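Local coordinates for protein acyl-CoA dehydrogenase (Thermus thermophilus, PDB 2Z1Q) that probably oxidises saturated acyl-CoA thioesters to their 2,3-dehydroacyl-CoA products, using bound FAD as its cofactor, at residues Gly307-Arg312 with Leu362-Asp367; Val96-Ser101 with Gly270-Ala275; Ser318-Thr323 with Ser352-Leu357; Ile116-Leu121 with Lys132-Leu137. One frame throughout, in Å; residues are numbered along the deposited sequence.

Interaction 1 of 4, residues Gly307-Arg312 with Leu362-Asp367; sequences GEMASR and LDYVVD
Arg312 lays its guanidinium flat on one face of the Tyr364 ring, the two planes only 8° apart. CZ of Arg312 stands 3.7 Å from the ring centroid, almost straight above it, so the stack is also a cation-pi contact. NH1 and NH2 spread over the CE1 and CD1 side of the ring while NE lies over CD2 and CE2. Tyrosine suits the site: its ring offers a flat surface to the cation and its hydroxyl end reaches the preceding turn of helix 300-331, OH of Tyr364 resting 3.4 Å from CG of Glu308. CG of Met309 meets CE2 of Tyr364 at 3.9 Å and CG2 of Val365 at 4.2 Å. The ring's CG, anti to the backbone N (chi1 174°), sends it across the gap between the helices. At the guanidinium edge, NE of Arg312 makes a salt bridge, somewhat tilted from its plane, to the anti lone pair of OE1 of Glu308 at 2.7 Å. The other oxygen, OE2, bridges to Arg560, so the carboxylate steadies two arginines. A leucine in place of Tyr364 would probably leave the guanidinium without its flat partner and freer to turn about its bond to Glu308. Segments 307-312 and 362-367 run nearly antiparallel, at 155°, their axes 9.8 Å apart at the closest. Both helices belong to the C-terminal helical domain of the acyl-CoA dehydrogenase fold; helix 505-528 packs against Glu308 and Ser311, helix 252-288 against Val365, and at the subunit interface Asp367 bridges to Arg392 and Arg395 of the second subunit.

Interaction 2 of 4, residues Val96-Ser101 with Gly270-Ala275; sequences VAEELS and GAVGGA
Glu98 and Gly270 bring their CA atoms to 4.2 Å, and Ser101 and Gly274 theirs to 4.9 Å, so segment 96-101 lies backbone to backbone against helix 252-288. Gly273 makes the close approach possible: its CA faces O of Glu98 at 3.4 Å in a nearly straight CA-H...O contact, the angle at the hydrogen being 166°, and a CB on Gly273 would collide with that same oxygen. O of Ala97 lies 3.9 Å from CA of Gly270, which with Gly274 merely keeps that face bare. Over this surface Glu98 runs out extended, with CG anti to the backbone N (chi1 172°), and the methylene CG lies 3.5 Å from CA of Gly273. Its carboxylate is thereby carried past Val272, whose CG1 lies 4.1 Å from OE1, to polar partners beyond: OE2 is hydrogen-bonded to Tyr321 and OE1 forms a salt bridge with Lys276. A long acidic chain fits here because its aliphatic part packs while its charged end is answered inside a buried setting. Ser101, small enough to sit close to the helix backbone, sets CB 3.3 Å from O of Gly270; the exact place of its hydroxyl is doubtful. Close helix-to-helix approach over a glycine-lined face is the hallmark of this contact, which joins the N-terminal helical domain of the acyl-CoA dehydrogenase fold to the long first helix of its C-terminal helical domain.

Interaction 3 of 4, residues Ser318-Thr323 with Ser352-Leu357; sequences SAVYRT and SIIKVL
Ile354 carries this contact, pushing a branched side chain from helix 348-372 into the surface of helix 300-331. Its CB meets CG2 of Val320 at 3.9 Å. From there CG2 of Ile354 settles among Ala319 and Thr323, 3.5 Å from both O of Ala319 and OG1 of Thr323. The other branch, with CG1 between the backbone N and the carbonyl carbon (chi1 56°), ends in CD1, which meets CB and CG2 of Thr323, each at 3.8 Å, tip to tip. Ala319 is small enough to admit the isoleucine, and its CB also touches CD1 of Leu357 at 4.0 Å. Threonine offers methyl and hydroxyl together: OG1 bonds back to O of Ala319 at 2.8 Å, from the carbonyl face opposite that used by N of Thr323, and is also hydrogen-bonded to Tyr490. Replacing Thr323 by alanine would probably leave the Tyr490 hydroxyl without this mate and open a gap beside CD1 of Ile354. With segments 318-323 and 352-357 nearly antiparallel, at 154°, and their axes 9.4 Å apart at the closest, this is helix packing in the buried core of the C-terminal helical domain characteristic of acyl-CoA dehydrogenases.

Interaction 4 of 4, residues Ile116-Leu121 with Lys132-Leu137; sequences IGTLPL and KYLPKL
Leu121 reaches into a group formed by Tyr133, Leu134 and Leu137. Its CD1 serves two partners, CB of Tyr133 and CD1 of Leu137, each at 3.7 Å, with the leucine crossing both side chains at about a right angle. Leu137 has its CG anti to the carbonyl carbon (chi1 -57°), which carries CD1 out to that meeting. Nearer the backbone, CB of Leu121 lies 3.9 Å from CD1 of Leu134. The first torsion of Leu134 (chi1 -132°) departs from the staggered values and brings its end closer to helix 119-124 than the direction of its first bond suggests, so that CD1 also meets CG2 of Thr118 at 3.6 Å. Leucines suit this buried place, since one leucine methyl can bridge two neighbours, as CD1 of Leu121 and of Leu134 do. Thr118 divides its roles: CG2, anti to the backbone N, packs on Leu134, while OG1, beside that N, is hydrogen-bonded to O of His113 and lies 4.1 Å from CB of Leu137, the two side chains sliding past each other. Tyr133 occupies the N-cap position of helix 134-139, and Leu190 of strand 190-197 touches Leu121, Tyr133 and Leu137. Short helices folded back on one another in this way belong to the N-terminal helical domain of the family, here beside the cofactor site: Ile116 touches FAD, and Gly117 lies near Tyr146, an FAD-binding residue.

Overall arrangement
From the N terminus, helix 90-99 supplies the first half of interaction 2, but its partner on helix 252-288 comes only after the strands of the middle domain. Interaction 4 is nested inside that long loop, closing a short turn of helices near the flavin site. Further on, interaction 1 closes a second loop between helices 300-331 and 348-372, and interaction 3 nests within it on the same two helices, the centres of the two contacts about 15 Å apart. Interaction 2 precedes this pair in series yet touches both: Leu362 and Val365 pack on Ala275, and Val320 packs on Val272. The N-terminal and C-terminal helical domains are thus tied through helix 252-288.

Interaction 1 of 4, residues Gly307-Arg312 with Leu362-Asp367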
loop_
_atom_site.group_PDB
_atom_site.type_symbol
_atom_site.label_atom_id
_atom_site.label_comp_id
_atom_site.label_asym_id
_atom_site.label_seq_id
_atom_site.Cartn_x
_atom_site.Cartn_y
_atom_site.Cartn_z
ATOM N N GLY B 307 -16.989 -3.640 -3.405
ATOM C CA GLY B 307 -17.261 -4.131 -4.745
ATOM C C GLY B 307 -15.971 -4.359 -5.516
ATOM O O GLY B 307 -15.793 -5.406 -6.147
ATOM N N GLU B 308 -15.061 -3.385 -5.467
ATOM C CA GLU B 308 -13.791 -3.517 -6.184
ATOM C C GLU B 308 -12.999 -4.705 -5.632
ATOM O O GLU B 308 -12.388 -5.452 -6.389
ATOM C CB GLU B 308 -12.968 -2.215 -6.068
ATOM C CG GLU B 308 -11.697 -2.219 -6.888
ATOM C CD GLU B 308 -11.950 -2.356 -8.380
ATOM O OE1 GLU B 308 -11.037 -2.811 -9.109
ATOM O OE2 GLU B 308 -13.061 -1.999 -8.832
ATOM N N MET B 309 -13.007 -4.885 -4.316
ATOM C CA MET B 309 -12.294 -6.012 -3.714
ATOM C C MET B 309 -12.780 -7.353 -4.264
ATOM O O MET B 309 -11.975 -8.185 -4.695
ATOM C CB MET B 309 -12.466 -5.992 -2.193
ATOM C CG MET B 309 -11.663 -4.923 -1.488
ATOM S SD MET B 309 -12.137 -4.795 0.241
ATOM C CE MET B 309 -12.666 -3.163 0.275
ATOM N N ALA B 310 -14.092 -7.572 -4.259
ATOM C CA ALA B 310 -14.655 -8.822 -4.766
ATOM C C ALA B 310 -14.327 -8.992 -6.245
ATOM O O ALA B 310 -14.046 -10.081 -6.718
ATOM C CB ALA B 310 -16.164 -8.844 -4.555
ATOM N N SER B 311 -14.336 -7.900 -6.986
ATOM C CA SER B 311 -14.021 -8.003 -8.391
ATOM C C SER B 311 -12.568 -8.439 -8.631
ATOM O O SER B 311 -12.326 -9.383 -9.387
ATOM C CB SER B 311 -14.296 -6.671 -9.093
ATOM O OG SER B 311 -13.948 -6.758 -10.465
ATOM N N ARG B 312 -11.600 -7.778 -7.991
ATOM C CA ARG B 312 -10.211 -8.163 -8.219
ATOM C C ARG B 312 -9.928 -9.585 -7.736
ATOM O O ARG B 312 -9.189 -10.328 -8.370
ATOM C CB ARG B 312 -9.277 -7.153 -7.569
ATOM C CG ARG B 312 -9.567 -5.721 -8.009
ATOM C CD ARG B 312 -8.377 -4.816 -7.797
ATOM N NE ARG B 312 -8.747 -3.403 -7.800
ATOM C CZ ARG B 312 -7.872 -2.403 -7.730
ATOM N NH1 ARG B 312 -8.291 -1.145 -7.734
ATOM N NH2 ARG B 312 -6.569 -2.667 -7.666
ATOM N N LEU B 362 -4.099 -8.845 -3.553
ATOM C CA LEU B 362 -4.086 -8.942 -2.080
ATOM C C LEU B 362 -3.630 -7.611 -1.452
ATOM O O LEU B 362 -4.227 -7.139 -0.487
ATOM C CB LEU B 362 -3.155 -10.085 -1.614
ATOM C CG LEU B 362 -2.924 -10.143 -0.096
ATOM C CD1 LEU B 362 -4.243 -10.409 0.576
ATOM C CD2 LEU B 362 -1.905 -11.210 0.281
ATOM N N ASP B 363 -2.593 -7.001 -2.019
ATOM C CA ASP B 363 -2.075 -5.723 -1.532
ATOM C C ASP B 363 -3.234 -4.727 -1.436
ATOM O O ASP B 363 -3.471 -4.110 -0.387
ATOM C CB ASP B 363 -1.001 -5.222 -2.511
ATOM C CG ASP B 363 -0.373 -3.893 -2.098
ATOM O OD1 ASP B 363 0.703 -3.893 -1.450
ATOM O OD2 ASP B 363 -0.962 -2.845 -2.424
ATOM N N TYR B 364 -3.965 -4.588 -2.536
ATOM C CA TYR B 364 -5.113 -3.697 -2.587
ATOM C C TYR B 364 -6.183 -4.070 -1.565
ATOM O O TYR B 364 -6.683 -3.205 -0.849
ATOM C CB TYR B 364 -5.749 -3.702 -3.977
ATOM C CG TYR B 364 -7.028 -2.906 -4.036
ATOM C CD1 TYR B 364 -7.002 -1.520 -4.153
ATOM C CD2 TYR B 364 -8.267 -3.539 -3.941
ATOM C CE1 TYR B 364 -8.179 -0.772 -4.176
ATOM C CE2 TYR B 364 -9.458 -2.803 -3.964
ATOM C CZ TYR B 364 -9.402 -1.420 -4.081
ATOM O OH TYR B 364 -10.565 -0.690 -4.112
ATOM N N VAL B 365 -6.529 -5.357 -1.503
ATOM C CA VAL B 365 -7.554 -5.846 -0.587
ATOM C C VAL B 365 -7.186 -5.615 0.893
ATOM O O VAL B 365 -8.010 -5.124 1.667
ATOM C CB VAL B 365 -7.863 -7.355 -0.880
ATOM C CG1 VAL B 365 -8.854 -7.924 0.130
ATOM C CG2 VAL B 365 -8.436 -7.475 -2.303
ATOM N N VAL B 366 -5.966 -5.947 1.304
ATOM C CA VAL B 366 -5.642 -5.691 2.713
ATOM C C VAL B 366 -5.579 -4.191 3.000
ATOM O O VAL B 366 -5.908 -3.760 4.093
ATOM C CB VAL B 366 -4.309 -6.364 3.170
ATOM C CG1 VAL B 366 -4.440 -7.865 3.044
ATOM C CG2 VAL B 366 -3.124 -5.846 2.364
ATOM N N ASP B 367 -5.203 -3.388 2.013
ATOM C CA ASP B 367 -5.108 -1.945 2.222
ATOM C C ASP B 367 -6.463 -1.296 2.470
ATOM O O ASP B 367 -6.621 -0.521 3.413
ATOM C CB ASP B 367 -4.412 -1.298 1.021
ATOM C CG ASP B 367 -4.112 0.159 1.250
ATOM O OD1 ASP B 367 -3.605 0.499 2.337
ATOM O OD2 ASP B 367 -4.382 0.968 0.342
#

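Interaction 2 of 4, residues Val96-Ser101 with Gly270-Ala275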
loop_
_atom_site.group_PDB
_atom_site.type_symbol
_atom_site.label_atom_id
_atom_site.label_comp_id
_atom_site.label_asym_id
_atom_site.label_seq_id
_atom_site.Cartn_x
_atom_site.Cartn_y
_atom_site.Cartn_z
ATOM N N VAL B 96 -4.647 -26.110 -1.396
ATOM C CA VAL B 96 -4.133 -26.200 -0.029
ATOM C C VAL B 96 -3.393 -24.901 0.299
ATOM O O VAL B 96 -3.516 -24.367 1.396
ATOM C CB VAL B 96 -3.177 -27.420 0.130
ATOM C CG1 VAL B 96 -2.425 -27.337 1.450
ATOM C CG2 VAL B 96 -3.986 -28.713 0.084
ATOM N N ALA B 97 -2.640 -24.388 -0.666
ATOM C CA ALA B 97 -1.913 -23.142 -0.471
ATOM C C ALA B 97 -2.907 -22.020 -0.203
ATOM O O ALA B 97 -2.715 -21.218 0.703
ATOM C CB ALA B 97 -1.091 -22.823 -1.704
ATOM N N GLU B 98 -3.981 -21.976 -0.989
ATOM C CA GLU B 98 -4.986 -20.931 -0.835
ATOM C C GLU B 98 -5.654 -20.952 0.541
ATOM O O GLU B 98 -5.812 -19.911 1.170
ATOM C CB GLU B 98 -6.067 -21.023 -1.935
ATOM C CG GLU B 98 -7.264 -20.063 -1.711
ATOM C CD GLU B 98 -8.403 -20.209 -2.731
ATOM O OE1 GLU B 98 -9.490 -19.653 -2.472
ATOM O OE2 GLU B 98 -8.218 -20.868 -3.781
ATOM N N GLU B 99 -6.043 -22.138 1.001
ATOM C CA GLU B 99 -6.717 -22.276 2.290
ATOM C C GLU B 99 -5.783 -22.006 3.472
ATOM O O GLU B 99 -6.224 -21.653 4.562
ATOM C CB GLU B 99 -7.343 -23.677 2.408
ATOM C CG GLU B 99 -8.554 -23.922 1.480
ATOM C CD GLU B 99 -9.609 -22.825 1.564
ATOM O OE1 GLU B 99 -9.715 -22.172 2.627
ATOM O OE2 GLU B 99 -10.340 -22.621 0.576
ATOM N N LEU B 100 -4.488 -22.165 3.252
ATOM C CA LEU B 100 -3.542 -21.916 4.323
ATOM C C LEU B 100 -3.179 -20.441 4.509
ATOM O O LEU B 100 -2.395 -20.108 5.395
ATOM C CB LEU B 100 -2.287 -22.747 4.121
ATOM C CG LEU B 100 -2.418 -24.198 4.579
ATOM C CD1 LEU B 100 -1.120 -24.893 4.263
ATOM C CD2 LEU B 100 -2.731 -24.288 6.072
ATOM N N SER B 101 -3.769 -19.568 3.690
ATOM C CA SER B 101 -3.515 -18.128 3.781
ATOM C C SER B 101 -4.121 -17.568 5.072
ATOM O O SER B 101 -4.048 -16.365 5.335
ATOM C CB SER B 101 -4.129 -17.396 2.581
ATOM O OG SER B 101 -5.550 -17.403 2.640
ATOM N N GLY B 270 -2.113 -18.480 -2.827
ATOM C CA GLY B 270 -2.040 -18.023 -1.451
ATOM C C GLY B 270 -2.596 -16.614 -1.350
ATOM O O GLY B 270 -3.408 -16.325 -0.482
ATOM N N ALA B 271 -2.171 -15.730 -2.241
ATOM C CA ALA B 271 -2.658 -14.353 -2.218
ATOM C C ALA B 271 -4.179 -14.301 -2.378
ATOM O O ALA B 271 -4.862 -13.523 -1.691
ATOM C CB ALA B 271 -1.981 -13.534 -3.320
ATOM N N VAL B 272 -4.721 -15.121 -3.273
ATOM C CA VAL B 272 -6.159 -15.143 -3.474
ATOM C C VAL B 272 -6.813 -15.507 -2.141
ATOM O O VAL B 272 -7.745 -14.834 -1.700
ATOM C CB VAL B 272 -6.531 -16.138 -4.595
ATOM C CG1 VAL B 272 -8.015 -16.429 -4.575
ATOM C CG2 VAL B 272 -6.115 -15.543 -5.960
ATOM N N GLY B 273 -6.310 -16.546 -1.476
ATOM C CA GLY B 273 -6.871 -16.923 -0.191
ATOM C C GLY B 273 -6.787 -15.810 0.837
ATOM O O GLY B 273 -7.758 -15.530 1.540
ATOM N N GLY B 274 -5.627 -15.170 0.950
ATOM C CA GLY B 274 -5.494 -14.106 1.929
ATOM C C GLY B 274 -6.461 -12.979 1.652
ATOM O O GLY B 274 -7.075 -12.422 2.574
ATOM N N ALA B 275 -6.609 -12.643 0.379
ATOM C CA ALA B 275 -7.510 -11.577 -0.020
ATOM C C ALA B 275 -8.932 -11.895 0.459
ATOM O O ALA B 275 -9.592 -11.035 1.054
ATOM C CB ALA B 275 -7.461 -11.393 -1.533
#

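Interaction 3 of 4, residues Ser318-Thr323 with Ser352-Leu357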
loop_
_atom_site.group_PDB
_atom_site.type_symbol
_atom_site.label_atom_id
_atom_site.label_comp_id
_atom_site.label_asym_id
_atom_site.label_seq_id
_atom_site.Cartn_x
_atom_site.Cartn_y
_atom_site.Cartn_z
ATOM N N SER B 318 -9.797 -16.599 -10.860
ATOM C CA SER B 318 -10.076 -17.254 -12.131
ATOM C C SER B 318 -8.796 -17.520 -12.897
ATOM O O SER B 318 -8.610 -18.610 -13.451
ATOM C CB SER B 318 -11.026 -16.396 -12.979
ATOM O OG SER B 318 -12.286 -16.230 -12.344
ATOM N N ALA B 319 -7.903 -16.536 -12.927
ATOM C CA ALA B 319 -6.645 -16.698 -13.642
ATOM C C ALA B 319 -5.759 -17.785 -13.012
ATOM O O ALA B 319 -5.123 -18.561 -13.727
ATOM C CB ALA B 319 -5.899 -15.374 -13.698
ATOM N N VAL B 320 -5.726 -17.853 -11.682
ATOM C CA VAL B 320 -4.900 -18.842 -10.986
ATOM C C VAL B 320 -5.268 -20.304 -11.276
ATOM O O VAL B 320 -4.414 -21.104 -11.664
ATOM C CB VAL B 320 -4.956 -18.656 -9.452
ATOM C CG1 VAL B 320 -4.257 -19.823 -8.771
ATOM C CG2 VAL B 320 -4.285 -17.358 -9.050
ATOM N N TYR B 321 -6.531 -20.650 -11.070
ATOM C CA TYR B 321 -6.959 -22.018 -11.286
ATOM C C TYR B 321 -7.082 -22.392 -12.743
ATOM O O TYR B 321 -7.073 -23.568 -13.085
ATOM C CB TYR B 321 -8.249 -22.283 -10.523
ATOM C CG TYR B 321 -7.981 -22.420 -9.046
ATOM C CD1 TYR B 321 -7.313 -23.536 -8.539
ATOM C CD2 TYR B 321 -8.325 -21.400 -8.165
ATOM C CE1 TYR B 321 -6.989 -23.630 -7.190
ATOM C CE2 TYR B 321 -8.001 -21.482 -6.817
ATOM C CZ TYR B 321 -7.336 -22.592 -6.336
ATOM O OH TYR B 321 -7.015 -22.631 -5.003
ATOM N N ARG B 322 -7.178 -21.393 -13.608
ATOM C CA ARG B 322 -7.244 -21.688 -15.023
ATOM C C ARG B 322 -5.814 -22.103 -15.378
ATOM O O ARG B 322 -5.600 -23.053 -16.132
ATOM C CB ARG B 322 -7.679 -20.443 -15.807
ATOM C CG ARG B 322 -7.538 -20.580 -17.316
ATOM C CD ARG B 322 -7.817 -19.265 -18.046
ATOM N NE ARG B 322 -7.199 -19.290 -19.371
ATOM C CZ ARG B 322 -7.141 -18.263 -20.216
ATOM N NH1 ARG B 322 -6.545 -18.420 -21.390
ATOM N NH2 ARG B 322 -7.664 -17.085 -19.897
ATOM N N THR B 323 -4.842 -21.391 -14.808
ATOM C CA THR B 323 -3.430 -21.687 -15.049
ATOM C C THR B 323 -3.078 -23.100 -14.584
ATOM O O THR B 323 -2.465 -23.859 -15.322
ATOM C CB THR B 323 -2.490 -20.708 -14.298
ATOM O OG1 THR B 323 -2.681 -19.372 -14.781
ATOM C CG2 THR B 323 -1.034 -21.119 -14.499
ATOM N N SER B 352 4.037 -16.664 -13.780
ATOM C CA SER B 352 4.482 -15.315 -13.445
ATOM C C SER B 352 3.331 -14.311 -13.412
ATOM O O SER B 352 3.282 -13.461 -12.520
ATOM C CB SER B 352 5.547 -14.844 -14.432
ATOM O OG SER B 352 6.777 -15.518 -14.229
ATOM N N ILE B 353 2.405 -14.419 -14.370
ATOM C CA ILE B 353 1.253 -13.510 -14.421
ATOM C C ILE B 353 0.371 -13.585 -13.173
ATOM O O ILE B 353 -0.002 -12.555 -12.614
ATOM C CB ILE B 353 0.350 -13.774 -15.662
ATOM C CG1 ILE B 353 1.060 -13.347 -16.946
ATOM C CG2 ILE B 353 -0.956 -12.997 -15.519
ATOM C CD1 ILE B 353 0.301 -13.730 -18.218
ATOM N N ILE B 354 0.018 -14.793 -12.744
ATOM C CA ILE B 354 -0.813 -14.932 -11.558
ATOM C C ILE B 354 -0.033 -14.601 -10.286
ATOM O O ILE B 354 -0.628 -14.260 -9.266
ATOM C CB ILE B 354 -1.425 -16.358 -11.443
ATOM C CG1 ILE B 354 -0.316 -17.401 -11.452
ATOM C CG2 ILE B 354 -2.412 -16.613 -12.590
ATOM C CD1 ILE B 354 -0.831 -18.814 -11.439
ATOM N N LYS B 355 1.295 -14.684 -10.343
ATOM C CA LYS B 355 2.130 -14.355 -9.185
ATOM C C LYS B 355 2.060 -12.837 -8.945
ATOM O O LYS B 355 1.869 -12.378 -7.819
ATOM C CB LYS B 355 3.577 -14.829 -9.430
ATOM C CG LYS B 355 4.665 -13.999 -8.743
ATOM C CD LYS B 355 4.610 -14.111 -7.250
ATOM C CE LYS B 355 4.908 -12.772 -6.551
ATOM N NZ LYS B 355 6.271 -12.221 -6.775
ATOM N N VAL B 356 2.176 -12.066 -10.018
ATOM C CA VAL B 356 2.108 -10.610 -9.955
ATOM C C VAL B 356 0.682 -10.159 -9.671
ATOM O O VAL B 356 0.459 -9.281 -8.842
ATOM C CB VAL B 356 2.547 -9.975 -11.284
ATOM C CG1 VAL B 356 2.495 -8.451 -11.179
ATOM C CG2 VAL B 356 3.937 -10.447 -11.641
ATOM N N LEU B 357 -0.278 -10.776 -10.356
ATOM C CA LEU B 357 -1.690 -10.437 -10.200
ATOM C C LEU B 357 -2.169 -10.709 -8.776
ATOM O O LEU B 357 -2.815 -9.866 -8.148
ATOM C CB LEU B 357 -2.530 -11.277 -11.150
ATOM C CG LEU B 357 -3.809 -10.730 -11.780
ATOM C CD1 LEU B 357 -4.723 -11.930 -11.966
ATOM C CD2 LEU B 357 -4.495 -9.663 -10.948
#

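Interaction 4 of 4, residues Ile116-Leu121 with Lys132-Leu137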
loop_
_atom_site.group_PDB
_atom_site.type_symbol
_atom_site.label_atom_id
_atom_site.label_comp_id
_atom_site.label_asym_id
_atom_site.label_seq_id
_atom_site.Cartn_x
_atom_site.Cartn_y
_atom_site.Cartn_z
ATOM N N ILE B 116 10.309 -25.052 -2.311
ATOM C CA ILE B 116 11.763 -25.015 -2.390
ATOM C C ILE B 116 12.470 -26.059 -1.522
ATOM O O ILE B 116 13.577 -26.480 -1.830
ATOM C CB ILE B 116 12.282 -23.619 -2.028
ATOM C CG1 ILE B 116 11.671 -23.168 -0.695
ATOM C CG2 ILE B 116 11.953 -22.654 -3.156
ATOM C CD1 ILE B 116 12.111 -21.777 -0.237
ATOM N N GLY B 117 11.830 -26.495 -0.449
ATOM C CA GLY B 117 12.473 -27.470 0.415
ATOM C C GLY B 117 12.434 -28.919 -0.043
ATOM O O GLY B 117 13.399 -29.655 0.123
ATOM N N THR B 118 11.313 -29.325 -0.629
ATOM C CA THR B 118 11.153 -30.701 -1.080
ATOM C C THR B 118 11.399 -30.897 -2.579
ATOM O O THR B 118 12.102 -31.825 -2.972
ATOM C CB THR B 118 9.734 -31.241 -0.721
ATOM O OG1 THR B 118 9.507 -31.123 0.689
ATOM C CG2 THR B 118 9.605 -32.710 -1.110
ATOM N N LEU B 119 10.832 -30.020 -3.409
ATOM C CA LEU B 119 10.966 -30.125 -4.868
ATOM C C LEU B 119 12.367 -30.357 -5.424
ATOM O O LEU B 119 12.536 -31.088 -6.393
ATOM C CB LEU B 119 10.353 -28.901 -5.555
ATOM C CG LEU B 119 8.909 -29.065 -6.045
ATOM C CD1 LEU B 119 8.080 -29.743 -4.990
ATOM C CD2 LEU B 119 8.316 -27.709 -6.388
ATOM N N PRO B 120 13.390 -29.720 -4.836
ATOM C CA PRO B 120 14.731 -29.949 -5.372
ATOM C C PRO B 120 15.062 -31.446 -5.345
ATOM O O PRO B 120 15.544 -31.997 -6.340
ATOM C CB PRO B 120 15.613 -29.110 -4.455
ATOM C CG PRO B 120 14.705 -27.952 -4.121
ATOM C CD PRO B 120 13.409 -28.657 -3.815
ATOM N N LEU B 121 14.782 -32.102 -4.219
ATOM C CA LEU B 121 15.036 -33.531 -4.095
ATOM C C LEU B 121 14.157 -34.321 -5.068
ATOM O O LEU B 121 14.618 -35.272 -5.697
ATOM C CB LEU B 121 14.781 -33.997 -2.657
ATOM C CG LEU B 121 16.001 -34.054 -1.729
ATOM C CD1 LEU B 121 15.559 -34.096 -0.279
ATOM C CD2 LEU B 121 16.836 -35.279 -2.067
ATOM N N LYS B 132 16.110 -41.824 1.380
ATOM C CA LYS B 132 16.533 -41.526 2.733
ATOM C C LYS B 132 16.261 -40.095 3.162
ATOM O O LYS B 132 16.751 -39.658 4.199
ATOM C CB LYS B 132 18.019 -41.833 2.888
ATOM C CG LYS B 132 18.931 -40.820 2.233
ATOM C CD LYS B 132 19.711 -40.027 3.277
ATOM C CE LYS B 132 20.618 -40.920 4.116
ATOM N NZ LYS B 132 21.495 -40.125 5.032
ATOM N N TYR B 133 15.482 -39.365 2.371
ATOM C CA TYR B 133 15.165 -37.981 2.704
ATOM C C TYR B 133 13.702 -37.643 2.481
ATOM O O TYR B 133 13.027 -37.162 3.391
ATOM C CB TYR B 133 16.043 -37.021 1.888
ATOM C CG TYR B 133 17.467 -36.885 2.390
ATOM C CD1 TYR B 133 18.544 -36.909 1.508
ATOM C CD2 TYR B 133 17.736 -36.740 3.751
ATOM C CE1 TYR B 133 19.851 -36.802 1.962
ATOM C CE2 TYR B 133 19.046 -36.628 4.219
ATOM C CZ TYR B 133 20.096 -36.664 3.318
ATOM O OH TYR B 133 21.393 -36.599 3.771
ATOM N N LEU B 134 13.213 -37.907 1.272
ATOM C CA LEU B 134 11.830 -37.613 0.909
ATOM C C LEU B 134 10.785 -38.185 1.863
ATOM O O LEU B 134 9.805 -37.515 2.198
ATOM C CB LEU B 134 11.562 -38.102 -0.515
ATOM C CG LEU B 134 10.861 -37.131 -1.470
ATOM C CD1 LEU B 134 11.542 -35.766 -1.436
ATOM C CD2 LEU B 134 10.892 -37.716 -2.877
ATOM N N PRO B 135 10.971 -39.430 2.319
ATOM C CA PRO B 135 9.970 -39.986 3.238
ATOM C C PRO B 135 9.788 -39.133 4.497
ATOM O O PRO B 135 8.664 -38.878 4.925
ATOM C CB PRO B 135 10.513 -41.393 3.523
ATOM C CG PRO B 135 11.208 -41.742 2.217
ATOM C CD PRO B 135 11.944 -40.454 1.900
ATOM N N LYS B 136 10.884 -38.675 5.091
ATOM C CA LYS B 136 10.784 -37.854 6.295
ATOM C C LYS B 136 10.154 -36.489 6.000
ATOM O O LYS B 136 9.350 -35.979 6.784
ATOM C CB LYS B 136 12.164 -37.651 6.910
ATOM C CG LYS B 136 12.872 -38.929 7.316
ATOM C CD LYS B 136 14.164 -38.568 8.041
ATOM C CE LYS B 136 14.952 -39.786 8.495
ATOM N NZ LYS B 136 15.508 -40.591 7.369
ATOM N N LEU B 137 10.522 -35.904 4.864
ATOM C CA LEU B 137 9.979 -34.607 4.486
ATOM C C LEU B 137 8.485 -34.714 4.222
ATOM O O LEU B 137 7.725 -33.822 4.579
ATOM C CB LEU B 137 10.681 -34.082 3.235
ATOM C CG LEU B 137 12.203 -33.958 3.331
ATOM C CD1 LEU B 137 12.741 -33.400 2.026
ATOM C CD2 LEU B 137 12.588 -33.052 4.491
#